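Local atomic coordinates of putative hydantoin racemase (Klebsiella pneumoniae subsp. pneumoniae, PDB entry 3QVL), a protein that racemizes allantoin, and probably interconverts the D and L forms of other 5-monosubstituted hydantoins, as a member of the HyuE racemase family. Residues A[5-10]-A[59-64]; A[86-91]-A[225-230]. All coordinates share one frame; numbering follows the deposited sequence.

Contact 1. Residues A[5-10]-A[59-64]; sequences QVINPN and LEQIRA. With 5HY ([(4R)-2,5-dioxoimidazolidin-4-yl]acetic acid), chain C.
Strand 5-7, which bears Gln5 and Ile7, runs nearly antiparallel (170°) to helix segment 59-64, with Gln61 and Ile62 nearest to it and the axes 9.6 Å apart at closest, the layering of helix on parallel sheet seen in alpha/beta folds. Gln5 reaches the helix because its chain is extended, with CG anti to the backbone N (chi1 -171°) and CD carried on in the same line. Its amide then donates from NE2 to the backbone O of Gln61 at 2.8 Å. The acceptor lies close to the Gln5 amide plane, whereas NE2 sits well above the carbonyl plane of Gln61. The other end of that amide, OE1, is hydrogen-bonded to ND1 of His73 on the adjacent strand, which fixes which way round the amide is turned. Glutamine suits this buried place, since one flat group can donate a hydrogen bond to the helix and accept one from the sheet. Two residues on, Ile7 supplies the apolar part: its CD1 touches Ile62 CD1 at 3.7 Å, the two side chains crossing at about a right angle, and lies 3.8 Å from Gln61 CB. The Ile7 CG2 branch packs on Gln61 CB at 3.9 Å, so both branches of Ile7 meet the same methylene. Beyond the strand, Asn8 OD1 accepts from Asn10 N, an Asx turn, while Asn8 ND2, 2.9 Å away, and Ser12 N both donate to Asn10 OD1. Asn10 ND2 donates in turn to OAB of the bound ligand at 3.0 Å. The strand is thus tied to its helix by one hydrogen bond from a side-chain amide and an apolar patch, while the two donors on Asn10 OD1 should limit the rotation of that amide and leave ND2 for the hydantoin carbonyl.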
# COMPACT_ATOMS: atom_id res chain seq x y z
N GLN A 5 -28.20 11.40 18.86
CA GLN A 5 -27.70 10.76 20.07
C GLN A 5 -26.18 10.74 20.05
O GLN A 5 -25.57 10.04 19.24
CB GLN A 5 -28.27 9.35 20.20
CG GLN A 5 -27.99 8.68 21.54
CD GLN A 5 -28.26 7.19 21.53
OE1 GLN A 5 -27.96 6.49 20.56
NE2 GLN A 5 -28.83 6.69 22.62
N VAL A 6 -25.57 11.51 20.94
CA VAL A 6 -24.11 11.54 21.05
C VAL A 6 -23.68 10.64 22.22
O VAL A 6 -23.89 10.98 23.39
CB VAL A 6 -23.57 12.98 21.22
CG1 VAL A 6 -22.05 12.98 21.21
CG2 VAL A 6 -24.09 13.88 20.10
N ILE A 7 -23.10 9.50 21.87
CA ILE A 7 -22.76 8.48 22.86
C ILE A 7 -21.30 8.56 23.28
O ILE A 7 -20.39 8.35 22.47
CB ILE A 7 -23.04 7.05 22.32
CG1 ILE A 7 -24.46 6.94 21.76
CG2 ILE A 7 -22.78 6.00 23.41
CD1 ILE A 7 -24.68 5.73 20.87
N ASN A 8 -21.08 8.88 24.55
CA ASN A 8 -19.78 8.68 25.17
C ASN A 8 -19.65 7.20 25.52
O ASN A 8 -20.40 6.70 26.35
CB ASN A 8 -19.63 9.55 26.43
CG ASN A 8 -18.31 9.34 27.15
OD1 ASN A 8 -17.36 8.79 26.59
ND2 ASN A 8 -18.25 9.77 28.41
N PRO A 9 -18.72 6.48 24.86
CA PRO A 9 -18.57 5.04 25.06
C PRO A 9 -18.03 4.65 26.44
O PRO A 9 -18.19 3.50 26.85
CB PRO A 9 -17.58 4.64 23.96
CG PRO A 9 -17.73 5.70 22.93
CD PRO A 9 -17.89 6.95 23.74
N ASN A 10 -17.38 5.58 27.14
CA ASN A 10 -16.99 5.34 28.52
C ASN A 10 -18.05 5.84 29.50
O ASN A 10 -18.95 6.59 29.12
CB ASN A 10 -15.59 5.92 28.83
CG ASN A 10 -15.57 7.44 28.87
OD1 ASN A 10 -16.31 8.07 29.64
ND2 ASN A 10 -14.70 8.03 28.07
N LEU A 59 -23.54 -0.19 21.84
CA LEU A 59 -24.68 -0.93 21.28
C LEU A 59 -25.93 -0.83 22.15
O LEU A 59 -27.04 -0.74 21.63
CB LEU A 59 -24.31 -2.39 21.04
CG LEU A 59 -23.29 -2.70 19.94
CD1 LEU A 59 -22.94 -4.18 19.93
CD2 LEU A 59 -23.80 -2.26 18.57
N GLU A 60 -25.74 -0.84 23.47
CA GLU A 60 -26.83 -0.65 24.42
C GLU A 60 -27.51 0.70 24.22
O GLU A 60 -28.74 0.80 24.26
CB GLU A 60 -26.33 -0.80 25.86
N GLN A 61 -26.70 1.74 23.99
CA GLN A 61 -27.22 3.08 23.75
C GLN A 61 -27.79 3.25 22.34
O GLN A 61 -28.77 3.98 22.15
CB GLN A 61 -26.15 4.15 24.04
CG GLN A 61 -25.82 4.32 25.52
CD GLN A 61 -27.04 4.57 26.40
OE1 GLN A 61 -27.23 3.92 27.43
NE2 GLN A 61 -27.89 5.52 25.99
N ILE A 62 -27.18 2.59 21.35
CA ILE A 62 -27.71 2.55 19.98
C ILE A 62 -29.13 1.99 19.98
O ILE A 62 -30.03 2.55 19.35
CB ILE A 62 -26.80 1.72 19.03
CG1 ILE A 62 -25.44 2.40 18.81
CG2 ILE A 62 -27.50 1.43 17.70
CD1 ILE A 62 -25.47 3.65 17.94
N ARG A 63 -29.32 0.89 20.71
CA ARG A 63 -30.63 0.27 20.88
C ARG A 63 -31.64 1.26 21.47
O ARG A 63 -32.75 1.39 20.96
CB ARG A 63 -30.51 -0.98 21.77
CG ARG A 63 -31.79 -1.79 21.95
CD ARG A 63 -32.56 -1.37 23.20
NE ARG A 63 -31.80 -1.61 24.42
CZ ARG A 63 -31.93 -0.91 25.55
NH1 ARG A 63 -31.19 -1.22 26.60
NH2 ARG A 63 -32.79 0.09 25.62
N ALA A 64 -31.23 1.96 22.53
CA ALA A 64 -32.06 2.98 23.17
C ALA A 64 -32.40 4.13 22.21
O ALA A 64 -33.54 4.58 22.17
CB ALA A 64 -31.38 3.51 24.43
C 5HY C . -11.47 8.81 24.09
N 5HY C . -10.56 7.08 25.30
O 5HY C . -11.72 9.65 23.23
CA 5HY C . -10.38 7.75 24.00
CB 5HY C . -8.97 8.35 23.84
CG 5HY C . -8.60 9.49 24.80
OAB 5HY C . -12.00 7.29 27.02
NAF 5HY C . -12.13 8.67 25.23
CAI 5HY C . -11.59 7.65 25.92
OD1 5HY C . -7.40 9.83 24.82
OD2 5HY C . -9.50 10.01 25.49

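Contact 2. Residues A[86-91]-A[225-230]; sequences ARELAQ and GDLAFP
Leu227 lies alongside Arg87, both side chains pointing the same way, with the leucine CD1 4.1 Å from Arg87 CD and its CD2 equally near Arg87 CB. The contact joins the last turn of helix 83-89 and the residues just after it, in an alpha/beta racemase fold, to a loop beyond helix 203-216 that contains a type I beta turn from Gly225 to Ala228. Arginine suits the place: its methylenes cover the leucine, and the extended chain carries the guanidinium on to a salt bridge with Glu99. Glu88 passes along the loop backbone, its CG 3.6 Å from Ala228 O. Its carboxylate comes near Asp226 O, another acceptor, but is gripped from a second subunit by the backbone N atoms of His48 and Phe49 and by Arg120, which also binds Ala228 O and Phe229 O. The loop is therefore part of a subunit interface. Near the helix end Phe229 turns its ring towards backbone carbonyls, and Leu89 O meets the ring edge in plane, 3.7 Å from CE1. Lys223 makes a cation-pi contact with this ring and donates to Arg87 O, Ala90 O and Leu227 O, a likely reason the carbonyls can gather here. Pro230, having no N-H, fits its CD 3.5 Å from Glu88 O, which also receives a CA-H...O contact from Phe229 CA at 3.4 Å, with an angle of 163° at the hydrogen.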
# COMPACT_ATOMS: atom_id res chain seq x y z
N ALA A 86 -22.52 -0.83 15.41
CA ALA A 86 -23.55 0.19 15.61
C ALA A 86 -24.30 0.51 14.33
O ALA A 86 -25.51 0.72 14.35
CB ALA A 86 -22.93 1.46 16.19
N ARG A 87 -23.58 0.53 13.21
CA ARG A 87 -24.18 0.80 11.90
C ARG A 87 -25.14 -0.30 11.46
O ARG A 87 -26.12 -0.03 10.77
CB ARG A 87 -23.10 1.05 10.84
CG ARG A 87 -22.44 2.40 10.99
CD ARG A 87 -21.41 2.67 9.92
NE ARG A 87 -20.83 4.00 10.09
CZ ARG A 87 -19.81 4.49 9.39
NH1 ARG A 87 -19.23 3.78 8.44
NH2 ARG A 87 -19.38 5.72 9.65
N GLU A 88 -24.85 -1.53 11.87
CA GLU A 88 -25.75 -2.66 11.63
C GLU A 88 -27.04 -2.52 12.43
O GLU A 88 -28.13 -2.71 11.89
CB GLU A 88 -25.06 -3.99 11.97
CG GLU A 88 -23.99 -4.42 10.98
CD GLU A 88 -23.45 -5.81 11.27
OE1 GLU A 88 -23.79 -6.39 12.32
OE2 GLU A 88 -22.67 -6.33 10.44
N LEU A 89 -26.90 -2.19 13.71
CA LEU A 89 -28.05 -2.10 14.62
C LEU A 89 -28.92 -0.87 14.37
O LEU A 89 -30.15 -0.96 14.40
CB LEU A 89 -27.58 -2.14 16.08
CG LEU A 89 -28.63 -2.26 17.20
CD1 LEU A 89 -29.45 -3.54 17.07
CD2 LEU A 89 -27.97 -2.19 18.57
N ALA A 90 -28.29 0.27 14.11
CA ALA A 90 -29.01 1.53 13.93
C ALA A 90 -29.58 1.69 12.52
O ALA A 90 -29.06 1.13 11.56
CB ALA A 90 -28.11 2.71 14.26
N GLN A 91 -30.67 2.45 12.42
CA GLN A 91 -31.25 2.82 11.13
C GLN A 91 -30.61 4.11 10.64
O GLN A 91 -30.16 4.19 9.49
CB GLN A 91 -32.77 2.97 11.23
CG GLN A 91 -33.43 3.40 9.92
CD GLN A 91 -34.93 3.17 9.90
OE1 GLN A 91 -35.60 3.23 10.94
NE2 GLN A 91 -35.47 2.93 8.72
N GLY A 225 -26.43 -5.65 2.27
CA GLY A 225 -25.19 -6.41 2.44
C GLY A 225 -24.52 -6.30 3.80
O GLY A 225 -25.05 -6.77 4.81
N ASP A 226 -23.34 -5.67 3.81
CA ASP A 226 -22.43 -5.69 4.95
C ASP A 226 -22.96 -5.04 6.23
O ASP A 226 -22.65 -5.50 7.33
CB ASP A 226 -21.09 -5.05 4.57
CG ASP A 226 -20.36 -5.82 3.49
OD1 ASP A 226 -20.77 -6.95 3.15
OD2 ASP A 226 -19.35 -5.29 2.97
N LEU A 227 -23.74 -3.97 6.08
CA LEU A 227 -24.23 -3.23 7.24
C LEU A 227 -25.75 -3.37 7.42
O LEU A 227 -26.39 -2.53 8.06
CB LEU A 227 -23.82 -1.75 7.15
CG LEU A 227 -22.31 -1.44 7.12
CD1 LEU A 227 -22.09 0.05 6.90
CD2 LEU A 227 -21.60 -1.91 8.39
N ALA A 228 -26.30 -4.44 6.87
CA ALA A 228 -27.70 -4.80 7.08
C ALA A 228 -27.94 -5.07 8.56
O ALA A 228 -27.00 -5.35 9.31
CB ALA A 228 -28.05 -6.03 6.25
N PHE A 229 -29.20 -4.98 8.98
CA PHE A 229 -29.57 -5.32 10.35
C PHE A 229 -29.05 -6.72 10.70
O PHE A 229 -29.02 -7.59 9.83
CB PHE A 229 -31.09 -5.24 10.55
CG PHE A 229 -31.65 -3.85 10.40
CD1 PHE A 229 -31.35 -2.86 11.33
CD2 PHE A 229 -32.47 -3.53 9.33
CE1 PHE A 229 -31.87 -1.57 11.20
CE2 PHE A 229 -33.00 -2.25 9.18
CZ PHE A 229 -32.70 -1.27 10.12
N PRO A 230 -28.63 -6.93 11.96
CA PRO A 230 -28.10 -8.23 12.36
C PRO A 230 -29.07 -9.37 12.04
O PRO A 230 -30.29 -9.17 12.12
CB PRO A 230 -27.94 -8.09 13.87
CG PRO A 230 -27.78 -6.64 14.10
CD PRO A 230 -28.64 -5.97 13.08

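In the fold
Contact 1 closes before contact 2 opens along the chain, yet their centres are about 15 Å apart and the two meet directly. Helix 48-68 provides the junction: Ile62 CG2 lies 3.7 Å from Ala90 CB and 3.8 Å from Leu89 CD2, while Leu59 O is 3.5 Å from Leu89 CD2. Ile62 thus faces strand 2-7 through one branch and segment 86-91 through the other. Contact 1 reaches the ligand through Asn10, whose pocket is completed by Ile45, Phe78, Thr117, Ser182 and Gly183, among others. Contact 2 lies further from the chain centre, about 19 Å against 12 Å, at interfaces where residues of two neighbouring subunits meet it. Phe49 of the second subunit packs on both Leu59 and Leu89.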